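PDB 6HV6: toxin PAU_02230, which is a bacterial toxin from Photorhabdus asymbiotica, also called PaTox, that combines many helices with a six-stranded antiparallel beta sheet. Local coordinates for residues K175-A180 with A315-H320; I262-L267 with A325-K330; H289-S294 with Y305-P310. The protein carries 1 engineered substitution. All coordinates share one frame; numbering follows the deposited sequence.

How the contacts relate
Along the chain the six segments come in the order 175-180, 262-267, 289-294, 305-310, 315-320 and 325-330. Contacts 1 and 2 therefore cross, and contact 3 is nested inside both. Their centres lie 12 to 13 Å apart, on the same side of the chain's centre. Contact 3 is a hairpin within the six-stranded antiparallel sheet. Strand 313-317, which belongs to contact 1, is the next strand beside it, and helix 320-334, which carries one half of contact 2, follows in the chain. Phe307 of contact 3 packs on Phe326 and Phe327 of that helix, while His320 NE2 of contact 1 probably hydrogen-bonds to Leu267 O of contact 2. Sheet, helix and loop thus form one packed body.

Contact 1: K175-A180 with A315-H320; sequences KSANKA and AYFDKH
With chi1 at -60°, Phe317 puts its CG beside its own backbone N, and chi2 at 85° then turns the ring so that one face receives the methyl of Ala180. That methyl, Ala180 CB, lies 3.9 Å from the centroid of the Phe317 ring, shifted toward the rim near CE2: a CH-pi contact. The backbone follows closely, Ala180 N being 3.3 Å from Phe317 CE2. A type I turn from Ala177 to Ala180, closed by Ala180 N to Ala177 O at 3.0 Å, delivers the methyl there. Ala315 CB completes the methyl cluster, 4.3 Å from both Ala177 CB and Ala180 CB.

At the outer end the partners are polar and water does the joining. Water 2 probably donates to Lys179 O at 2.9 Å and accepts from Asp318 N at 2.8 Å; water 1 accepts from Lys319 N and reaches Lys179 O only weakly. Just beyond Ala180, backbone bonds tie Asn181 and Lys182 to Tyr316, starting edge strand 182-185. The contact is therefore apolar at the ring, where alanine methyls allow close approach, and water-mediated at the exposed end, where backbone groups do not meet directly.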
loop_
_atom_site.group_PDB
_atom_site.type_symbol
_atom_site.label_atom_id
_atom_site.label_comp_id
_atom_site.label_asym_id
_atom_site.label_seq_id
_atom_site.Cartn_x
_atom_site.Cartn_y
_atom_site.Cartn_z
ATOM N N LYS A 175 -0.241 -14.035 9.391
ATOM C CA LYS A 175 -0.060 -14.891 10.562
ATOM C C LYS A 175 -0.769 -14.328 11.782
ATOM O O LYS A 175 -1.278 -15.092 12.611
ATOM C CB LYS A 175 1.430 -15.090 10.848
ATOM C CG LYS A 175 2.089 -16.060 9.879
ATOM C CD LYS A 175 3.612 -16.012 9.924
ATOM C CE LYS A 175 4.203 -16.824 8.775
ATOM N NZ LYS A 175 5.684 -16.730 8.694
ATOM N N SER A 176 -0.846 -13.003 11.897
ATOM C CA SER A 176 -1.503 -12.406 13.052
ATOM C C SER A 176 -3.019 -12.577 13.025
ATOM O O SER A 176 -3.673 -12.298 14.035
ATOM C CB SER A 176 -1.155 -10.922 13.138
ATOM O OG SER A 176 -1.890 -10.181 12.184
ATOM N N ALA A 177 -3.594 -13.005 11.899
ATOM C CA ALA A 177 -5.039 -13.194 11.778
ATOM C C ALA A 177 -5.420 -14.643 12.108
ATOM O O ALA A 177 -6.041 -15.348 11.326
ATOM C CB ALA A 177 -5.497 -12.807 10.377
ATOM N N ASN A 178 -5.029 -15.085 13.301
ATOM C CA ASN A 178 -5.075 -16.517 13.602
ATOM C C ASN A 178 -6.489 -17.090 13.660
ATOM O O ASN A 178 -6.645 -18.310 13.550
ATOM C CB ASN A 178 -4.350 -16.816 14.917
ATOM C CG ASN A 178 -4.969 -16.105 16.101
ATOM O OD1 ASN A 178 -5.200 -14.895 16.058
ATOM N ND2 ASN A 178 -5.245 -16.853 17.168
ATOM N N LYS A 179 -7.520 -16.263 13.825
ATOM C CA LYS A 179 -8.883 -16.781 13.819
ATOM C C LYS A 179 -9.564 -16.676 12.457
ATOM O O LYS A 179 -10.704 -17.138 12.313
ATOM C CB LYS A 179 -9.721 -16.073 14.884
ATOM C CG LYS A 179 -9.212 -16.311 16.299
ATOM C CD LYS A 179 -8.913 -17.788 16.520
ATOM C CE LYS A 179 -8.241 -18.027 17.863
ATOM N NZ LYS A 179 -9.139 -17.632 18.971
ATOM N N ALA A 180 -8.900 -16.101 11.458
ATOM C CA ALA A 180 -9.469 -16.033 10.119
ATOM C C ALA A 180 -9.470 -17.409 9.462
ATOM O O ALA A 180 -8.570 -18.223 9.677
ATOM C CB ALA A 180 -8.677 -15.050 9.260
ATOM N N ALA A 315 -8.878 -10.317 5.406
ATOM C CA ALA A 315 -8.993 -11.419 6.359
ATOM C C ALA A 315 -10.472 -11.763 6.518
ATOM O O ALA A 315 -11.288 -10.882 6.813
ATOM C CB ALA A 315 -8.366 -11.044 7.704
ATOM N N TYR A 316 -10.815 -13.032 6.295
ATOM C CA TYR A 316 -12.190 -13.516 6.316
ATOM C C TYR A 316 -12.409 -14.329 7.584
ATOM O O TYR A 316 -11.610 -15.218 7.892
ATOM C CB TYR A 316 -12.485 -14.399 5.097
ATOM C CG TYR A 316 -12.336 -13.757 3.726
ATOM C CD1 TYR A 316 -11.079 -13.478 3.194
ATOM C CD2 TYR A 316 -13.453 -13.500 2.936
ATOM C CE1 TYR A 316 -10.940 -12.920 1.941
ATOM C CE2 TYR A 316 -13.326 -12.947 1.671
ATOM C CZ TYR A 316 -12.064 -12.657 1.182
ATOM O OH TYR A 316 -11.922 -12.105 -0.063
ATOM N N PHE A 317 -13.500 -14.057 8.299
ATOM C CA PHE A 317 -13.763 -14.709 9.580
ATOM C C PHE A 317 -15.159 -15.319 9.606
ATOM O O PHE A 317 -16.093 -14.793 8.995
ATOM C CB PHE A 317 -13.637 -13.725 10.753
ATOM C CG PHE A 317 -12.280 -13.090 10.880
ATOM C CD1 PHE A 317 -11.959 -11.960 10.149
ATOM C CD2 PHE A 317 -11.335 -13.609 11.743
ATOM C CE1 PHE A 317 -10.738 -11.368 10.275
ATOM C CE2 PHE A 317 -10.092 -13.021 11.860
ATOM C CZ PHE A 317 -9.795 -11.901 11.131
ATOM N N ASP A 318 -15.296 -16.431 10.347
ATOM C CA ASP A 318 -16.607 -17.036 10.548
ATOM C C ASP A 318 -17.433 -16.281 11.578
ATOM O O ASP A 318 -18.668 -16.356 11.556
ATOM C CB ASP A 318 -16.476 -18.500 10.998
ATOM C CG ASP A 318 -16.150 -19.450 9.857
ATOM O OD1 ASP A 318 -15.979 -18.992 8.710
ATOM O OD2 ASP A 318 -16.074 -20.672 10.112
ATOM N N LYS A 319 -16.783 -15.586 12.503
ATOM C CA LYS A 319 -17.470 -14.922 13.599
ATOM C C LYS A 319 -17.162 -13.437 13.556
ATOM O O LYS A 319 -16.013 -13.040 13.348
ATOM C CB LYS A 319 -17.053 -15.496 14.961
ATOM C CG LYS A 319 -17.449 -16.946 15.185
ATOM C CD LYS A 319 -17.241 -17.352 16.636
ATOM C CE LYS A 319 -17.866 -18.712 16.930
ATOM N NZ LYS A 319 -17.644 -19.135 18.341
ATOM N N HIS A 320 -18.197 -12.617 13.748
ATOM C CA HIS A 320 -17.976 -11.177 13.800
ATOM C C HIS A 320 -17.017 -10.805 14.927
ATOM O O HIS A 320 -16.153 -9.933 14.761
ATOM C CB HIS A 320 -19.307 -10.445 13.968
ATOM C CG HIS A 320 -19.150 -8.977 14.198
ATOM N ND1 HIS A 320 -18.925 -8.084 13.173
ATOM C CD2 HIS A 320 -19.146 -8.249 15.340
ATOM C CE1 HIS A 320 -18.798 -6.868 13.670
ATOM N NE2 HIS A 320 -18.928 -6.940 14.983
HETATM O O HOH W 1 -13.925 -16.318 13.214
HETATM O O HOH W 2 -13.046 -17.978 10.802
#

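Contact 2: I262-L267 with A325-K330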
loop_
_atom_site.group_PDB
_atom_site.type_symbol
_atom_site.label_atom_id
_atom_site.label_comp_id
_atom_site.label_asym_id
_atom_site.label_seq_id
_atom_site.Cartn_x
_atom_site.Cartn_y
_atom_site.Cartn_z
ATOM N N ILE A 262 -20.876 3.684 17.466
ATOM C CA ILE A 262 -20.063 2.492 17.261
ATOM C C ILE A 262 -18.613 2.946 17.187
ATOM O O ILE A 262 -18.256 3.772 16.339
ATOM C CB ILE A 262 -20.468 1.726 15.993
ATOM C CG1 ILE A 262 -21.990 1.579 15.908
ATOM C CG2 ILE A 262 -19.815 0.358 15.979
ATOM C CD1 ILE A 262 -22.594 0.783 17.049
ATOM N N ASN A 263 -17.782 2.424 18.082
ATOM C CA ASN A 263 -16.371 2.771 18.142
ATOM C C ASN A 263 -15.543 1.492 18.145
ATOM O O ASN A 263 -16.076 0.379 18.096
ATOM C CB ASN A 263 -16.069 3.621 19.378
ATOM C CG ASN A 263 -16.531 2.959 20.642
ATOM O OD1 ASN A 263 -16.079 1.864 20.978
ATOM N ND2 ASN A 263 -17.441 3.609 21.356
ATOM N N VAL A 264 -14.221 1.660 18.227
ATOM C CA VAL A 264 -13.324 0.511 18.162
ATOM C C VAL A 264 -13.558 -0.423 19.346
ATOM O O VAL A 264 -13.481 -1.649 19.212
ATOM C CB VAL A 264 -11.860 0.982 18.095
ATOM C CG1 VAL A 264 -10.937 -0.197 17.864
ATOM C CG2 VAL A 264 -11.690 2.007 16.988
ATOM N N SER A 265 -13.859 0.138 20.520
ATOM C CA SER A 265 -13.961 -0.689 21.716
ATOM C C SER A 265 -15.193 -1.586 21.681
ATOM O O SER A 265 -15.123 -2.746 22.095
ATOM C CB SER A 265 -13.969 0.187 22.968
ATOM O OG SER A 265 -12.658 0.635 23.274
ATOM N N ASN A 266 -16.329 -1.080 21.194
ATOM C CA ASN A 266 -17.574 -1.842 21.230
ATOM C C ASN A 266 -17.904 -2.510 19.895
ATOM O O ASN A 266 -19.035 -2.968 19.706
ATOM C CB ASN A 266 -18.741 -0.950 21.686
ATOM C CG ASN A 266 -19.109 0.139 20.673
ATOM O OD1 ASN A 266 -18.572 0.203 19.568
ATOM N ND2 ASN A 266 -20.046 0.996 21.054
ATOM N N LEU A 267 -16.944 -2.585 18.971
ATOM C CA LEU A 267 -17.253 -3.117 17.646
ATOM C C LEU A 267 -17.687 -4.575 17.722
ATOM O O LEU A 267 -18.563 -5.008 16.965
ATOM C CB LEU A 267 -16.042 -2.961 16.717
ATOM C CG LEU A 267 -16.282 -3.219 15.224
ATOM C CD1 LEU A 267 -17.074 -2.085 14.612
ATOM C CD2 LEU A 267 -14.972 -3.416 14.476
ATOM N N ALA A 325 -12.100 -8.399 16.913
ATOM C CA ALA A 325 -10.906 -8.479 17.751
ATOM C C ALA A 325 -9.651 -8.254 16.913
ATOM O O ALA A 325 -8.740 -7.525 17.321
ATOM C CB ALA A 325 -10.848 -9.826 18.467
ATOM N N PHE A 326 -9.611 -8.846 15.722
ATOM C CA PHE A 326 -8.467 -8.661 14.837
ATOM C C PHE A 326 -8.348 -7.203 14.406
ATOM O O PHE A 326 -7.265 -6.615 14.454
ATOM C CB PHE A 326 -8.608 -9.580 13.626
ATOM C CG PHE A 326 -7.504 -9.439 12.638
ATOM C CD1 PHE A 326 -6.211 -9.810 12.970
ATOM C CD2 PHE A 326 -7.755 -8.931 11.377
ATOM C CE1 PHE A 326 -5.186 -9.677 12.061
ATOM C CE2 PHE A 326 -6.723 -8.794 10.452
ATOM C CZ PHE A 326 -5.443 -9.175 10.797
ATOM N N PHE A 327 -9.464 -6.603 13.990
ATOM C CA PHE A 327 -9.457 -5.198 13.588
ATOM C C PHE A 327 -8.958 -4.304 14.721
ATOM O O PHE A 327 -8.153 -3.390 14.496
ATOM C CB PHE A 327 -10.865 -4.786 13.136
ATOM C CG PHE A 327 -11.035 -3.305 12.915
ATOM C CD1 PHE A 327 -10.767 -2.738 11.673
ATOM C CD2 PHE A 327 -11.481 -2.483 13.943
ATOM C CE1 PHE A 327 -10.917 -1.373 11.469
ATOM C CE2 PHE A 327 -11.637 -1.116 13.746
ATOM C CZ PHE A 327 -11.356 -0.560 12.502
ATOM N N GLN A 328 -9.412 -4.551 15.949
ATOM C CA GLN A 328 -8.953 -3.715 17.056
ATOM C C GLN A 328 -7.456 -3.885 17.296
ATOM O O GLN A 328 -6.749 -2.905 17.557
ATOM C CB GLN A 328 -9.733 -4.026 18.335
ATOM C CG GLN A 328 -9.235 -3.206 19.525
ATOM C CD GLN A 328 -10.046 -3.420 20.787
ATOM O OE1 GLN A 328 -10.481 -4.535 21.077
ATOM N NE2 GLN A 328 -10.254 -2.349 21.547
ATOM N N LYS A 329 -6.956 -5.118 17.219
ATOM C CA LYS A 329 -5.521 -5.339 17.363
ATOM C C LYS A 329 -4.741 -4.584 16.288
ATOM O O LYS A 329 -3.679 -4.012 16.562
ATOM C CB LYS A 329 -5.229 -6.839 17.303
ATOM C CG LYS A 329 -3.769 -7.210 17.438
ATOM C CD LYS A 329 -3.606 -8.717 17.584
ATOM C CE LYS A 329 -3.891 -9.465 16.281
ATOM N NZ LYS A 329 -3.853 -10.952 16.489
ATOM N N LYS A 330 -5.269 -4.546 15.061
ATOM C CA LYS A 330 -4.569 -3.842 13.992
ATOM C C LYS A 330 -4.630 -2.326 14.172
ATOM O O LYS A 330 -3.689 -1.621 13.794
ATOM C CB LYS A 330 -5.148 -4.257 12.635
ATOM C CG LYS A 330 -4.880 -5.731 12.273
ATOM C CD LYS A 330 -3.371 -6.026 12.146
ATOM C CE LYS A 330 -2.881 -7.012 13.187
ATOM N NZ LYS A 330 -1.478 -7.468 12.902
#
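The Phe327 ring is approached obliquely by two loop side chains, Leu267 and Val264; their nearest ring atoms are CD2 and CE2. Leu267 CD2 comes nearer, 3.7 Å from Phe327 CD2, and the two side chains cross at about a right angle. Val264 CG1 stands farther off, 4.3 Å from Phe327 CE2. About a quarter turn round the helix, the Phe326 ring has Lys330 CG of its own segment over one face, 3.8 Å above the ring plane and displaced toward the rim.

Val264 also serves a second partner. Its CG1, anti to the backbone N (chi1 -173°), rests against the aliphatic part of Gln328, 3.8 Å from CG. Gln328 itself is stretched out through CG, which carries its amide past the methyl to the more exposed margin; there NE2 is 4.1 Å from Ser265 CA. The contact between the segments is thus van der Waals in character, with apolar groups inside and the glutamine along the rim.

The loop has its own asparagine bonds. Asn263 OD1 accepts from Asn266 N at 3.0 Å, an Asx motif, and Asn266 OD1 accepts from Asn263 N at 2.8 Å, a reciprocal side-chain to backbone bond. The two bonds tie Asn263 to Asn266, and Val264 and Leu267 of this loop both reach the helix.

In the chain the loop follows helix 235-244 and precedes helix 271-274, with Leu267 also touching Leu274 and its O taken by His320 NE2. Helix 320-334 lies between this loop and the sheet: Phe327 makes an edge-to-face pair with Phe307 of strand 304-309, and Phe326 another with Trp173 of helix 144-176.

Contact 3: H289-S294 with Y305-P310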
loop_
_atom_site.group_PDB
_atom_site.type_symbol
_atom_site.label_atom_id
_atom_site.label_comp_id
_atom_site.label_asym_id
_atom_site.label_seq_id
_atom_site.Cartn_x
_atom_site.Cartn_y
_atom_site.Cartn_z
ATOM N N HIS A 289 -5.837 7.243 6.026
ATOM C CA HIS A 289 -6.016 5.862 5.602
ATOM C C HIS A 289 -7.500 5.555 5.511
ATOM O O HIS A 289 -8.321 6.175 6.192
ATOM C CB HIS A 289 -5.327 4.883 6.569
ATOM C CG HIS A 289 -5.161 3.498 6.016
ATOM N ND1 HIS A 289 -4.888 3.253 4.684
ATOM C CD2 HIS A 289 -5.195 2.286 6.623
ATOM C CE1 HIS A 289 -4.792 1.946 4.490
ATOM N NE2 HIS A 289 -4.965 1.338 5.653
ATOM N N THR A 290 -7.837 4.597 4.656
ATOM C CA THR A 290 -9.202 4.115 4.543
ATOM C C THR A 290 -9.164 2.600 4.529
ATOM O O THR A 290 -8.274 2.001 3.922
ATOM C CB THR A 290 -9.889 4.627 3.271
ATOM O OG1 THR A 290 -9.820 6.051 3.222
ATOM C CG2 THR A 290 -11.366 4.168 3.217
ATOM N N MET A 291 -10.124 1.983 5.206
ATOM C CA MET A 291 -10.203 0.535 5.229
ATOM C C MET A 291 -11.675 0.161 5.076
ATOM O O MET A 291 -12.538 1.017 4.862
ATOM C CB MET A 291 -9.566 -0.012 6.513
ATOM C CG MET A 291 -8.041 0.252 6.634
ATOM S SD MET A 291 -7.522 0.142 8.352
ATOM C CE MET A 291 -8.166 1.690 8.973
ATOM N N LEU A 292 -11.975 -1.121 5.216
ATOM C CA LEU A 292 -13.318 -1.584 4.917
ATOM C C LEU A 292 -13.616 -2.804 5.767
ATOM O O LEU A 292 -12.747 -3.667 5.936
ATOM C CB LEU A 292 -13.437 -1.933 3.425
ATOM C CG LEU A 292 -14.741 -2.589 2.986
ATOM C CD1 LEU A 292 -15.778 -1.512 2.795
ATOM C CD2 LEU A 292 -14.492 -3.386 1.699
ATOM N N ILE A 293 -14.839 -2.888 6.289
ATOM C CA ILE A 293 -15.302 -4.111 6.928
ATOM C C ILE A 293 -16.657 -4.464 6.345
ATOM O O ILE A 293 -17.462 -3.581 6.025
ATOM C CB ILE A 293 -15.355 -4.001 8.469
ATOM C CG1 ILE A 293 -16.256 -2.863 8.920
ATOM C CG2 ILE A 293 -13.957 -3.778 9.032
ATOM C CD1 ILE A 293 -16.072 -2.527 10.399
ATOM N N SER A 294 -16.898 -5.760 6.182
ATOM C CA SER A 294 -18.074 -6.198 5.455
ATOM C C SER A 294 -18.622 -7.462 6.085
ATOM O O SER A 294 -17.913 -8.196 6.778
ATOM C CB SER A 294 -17.754 -6.443 3.973
ATOM O OG SER A 294 -17.334 -5.247 3.342
ATOM N N TYR A 305 -17.396 -12.526 7.672
ATOM C CA TYR A 305 -17.104 -11.179 8.145
ATOM C C TYR A 305 -15.680 -10.850 7.709
ATOM O O TYR A 305 -14.747 -11.594 8.034
ATOM C CB TYR A 305 -17.252 -11.082 9.664
ATOM C CG TYR A 305 -18.620 -11.553 10.142
ATOM C CD1 TYR A 305 -18.852 -12.893 10.433
ATOM C CD2 TYR A 305 -19.683 -10.669 10.242
ATOM C CE1 TYR A 305 -20.101 -13.335 10.839
ATOM C CE2 TYR A 305 -20.944 -11.103 10.652
ATOM C CZ TYR A 305 -21.141 -12.436 10.941
ATOM O OH TYR A 305 -22.379 -12.881 11.348
ATOM N N VAL A 306 -15.515 -9.758 6.966
ATOM C CA VAL A 306 -14.269 -9.492 6.238
ATOM C C VAL A 306 -13.706 -8.143 6.661
ATOM O O VAL A 306 -14.432 -7.145 6.696
ATOM C CB VAL A 306 -14.476 -9.519 4.712
ATOM C CG1 VAL A 306 -13.100 -9.407 3.973
ATOM C CG2 VAL A 306 -15.235 -10.760 4.276
ATOM N N PHE A 307 -12.412 -8.109 6.950
ATOM C CA PHE A 307 -11.671 -6.869 7.166
ATOM C C PHE A 307 -10.706 -6.700 6.001
ATOM O O PHE A 307 -9.831 -7.546 5.800
ATOM C CB PHE A 307 -10.918 -6.909 8.501
ATOM C CG PHE A 307 -9.972 -5.743 8.717
ATOM C CD1 PHE A 307 -10.321 -4.455 8.316
ATOM C CD2 PHE A 307 -8.747 -5.933 9.335
ATOM C CE1 PHE A 307 -9.455 -3.383 8.519
ATOM C CE2 PHE A 307 -7.877 -4.865 9.548
ATOM C CZ PHE A 307 -8.228 -3.594 9.135
ATOM N N TYR A 308 -10.881 -5.634 5.223
ATOM C CA TYR A 308 -9.984 -5.303 4.114
ATOM C C TYR A 308 -9.150 -4.092 4.510
ATOM O O TYR A 308 -9.688 -2.988 4.668
ATOM C CB TYR A 308 -10.760 -5.008 2.830
ATOM C CG TYR A 308 -9.907 -4.476 1.673
ATOM C CD1 TYR A 308 -8.644 -4.990 1.413
ATOM C CD2 TYR A 308 -10.374 -3.472 0.841
ATOM C CE1 TYR A 308 -7.873 -4.530 0.351
ATOM C CE2 TYR A 308 -9.596 -3.000 -0.221
ATOM C CZ TYR A 308 -8.362 -3.533 -0.449
ATOM O OH TYR A 308 -7.606 -3.064 -1.489
ATOM N N ASP A 309 -7.845 -4.304 4.699
ATOM C CA ASP A 309 -6.902 -3.197 4.847
ATOM C C ASP A 309 -6.104 -3.086 3.562
ATOM O O ASP A 309 -5.264 -3.959 3.287
ATOM C CB ASP A 309 -5.966 -3.411 6.034
ATOM C CG ASP A 309 -5.012 -2.235 6.268
ATOM O OD1 ASP A 309 -4.911 -1.336 5.418
ATOM O OD2 ASP A 309 -4.372 -2.208 7.338
ATOM N N PRO A 310 -6.332 -2.047 2.752
ATOM C CA PRO A 310 -5.566 -1.883 1.502
ATOM C C PRO A 310 -4.062 -1.989 1.652
ATOM O O PRO A 310 -3.391 -2.342 0.679
ATOM C CB PRO A 310 -5.977 -0.478 1.047
ATOM C CG PRO A 310 -7.417 -0.378 1.498
ATOM C CD PRO A 310 -7.403 -1.038 2.875
#
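Leu292 with Tyr308 and Ser294 with Val306 form hydrogen-bonded pairs, each bonded both ways; Tyr308 N to Leu292 O is 2.8 Å. These four backbone bonds join strands 289-296 and 304-309, which run 173° apart in direction over this length. Between the two pairs Ile293 and Phe307 form the non-hydrogen-bonded pair, where the chains draw together and Ile293 CA comes 3.2 Å from Val306 O in a CA-H...O contact.

The polar side-chain contact lies at the far end of the ladder. His289, its CG anti to the backbone N (chi1 -165°), gives NE2 to Asp309 OD1 at 2.7 Å. The oxygen lies almost in the plane of the imidazole; seen from the carboxylate, the donor arrives on the syn side but 33° out of plane. The same OD1 accepts from Asn311 N, and OD2 is bonded to Tyr334 OH, so the carboxylate is held at both oxygens.

The apolar contacts fall on two faces. With Ile293 and Phe307, Met291 SD sits in the ring plane at the edge of Phe307, 3.9 Å from CZ, a Met-aromatic contact, while Ile293 CG2 meets Phe307 CD1 at 3.8 Å. On the Leu292 face, Leu292 CB and Tyr308 CB are 4.1 Å apart. Where the ladder ends, Met291 CG lies 4.0 Å from Pro310 CD.

Helix 320-334 covers the Phe307 face and helix 199-211 meets Tyr308 from the other. Thr290 OG1 is hydrogen-bonded to 4-(2-hydroxyethyl)-1-piperazine ethanesulfonic acid, and 1,2-ethanediol lies near His289. This is an antiparallel beta hairpin forming the two central strands of the six-stranded sheet, with a His-carboxylate hydrogen bond where the ladder gives out.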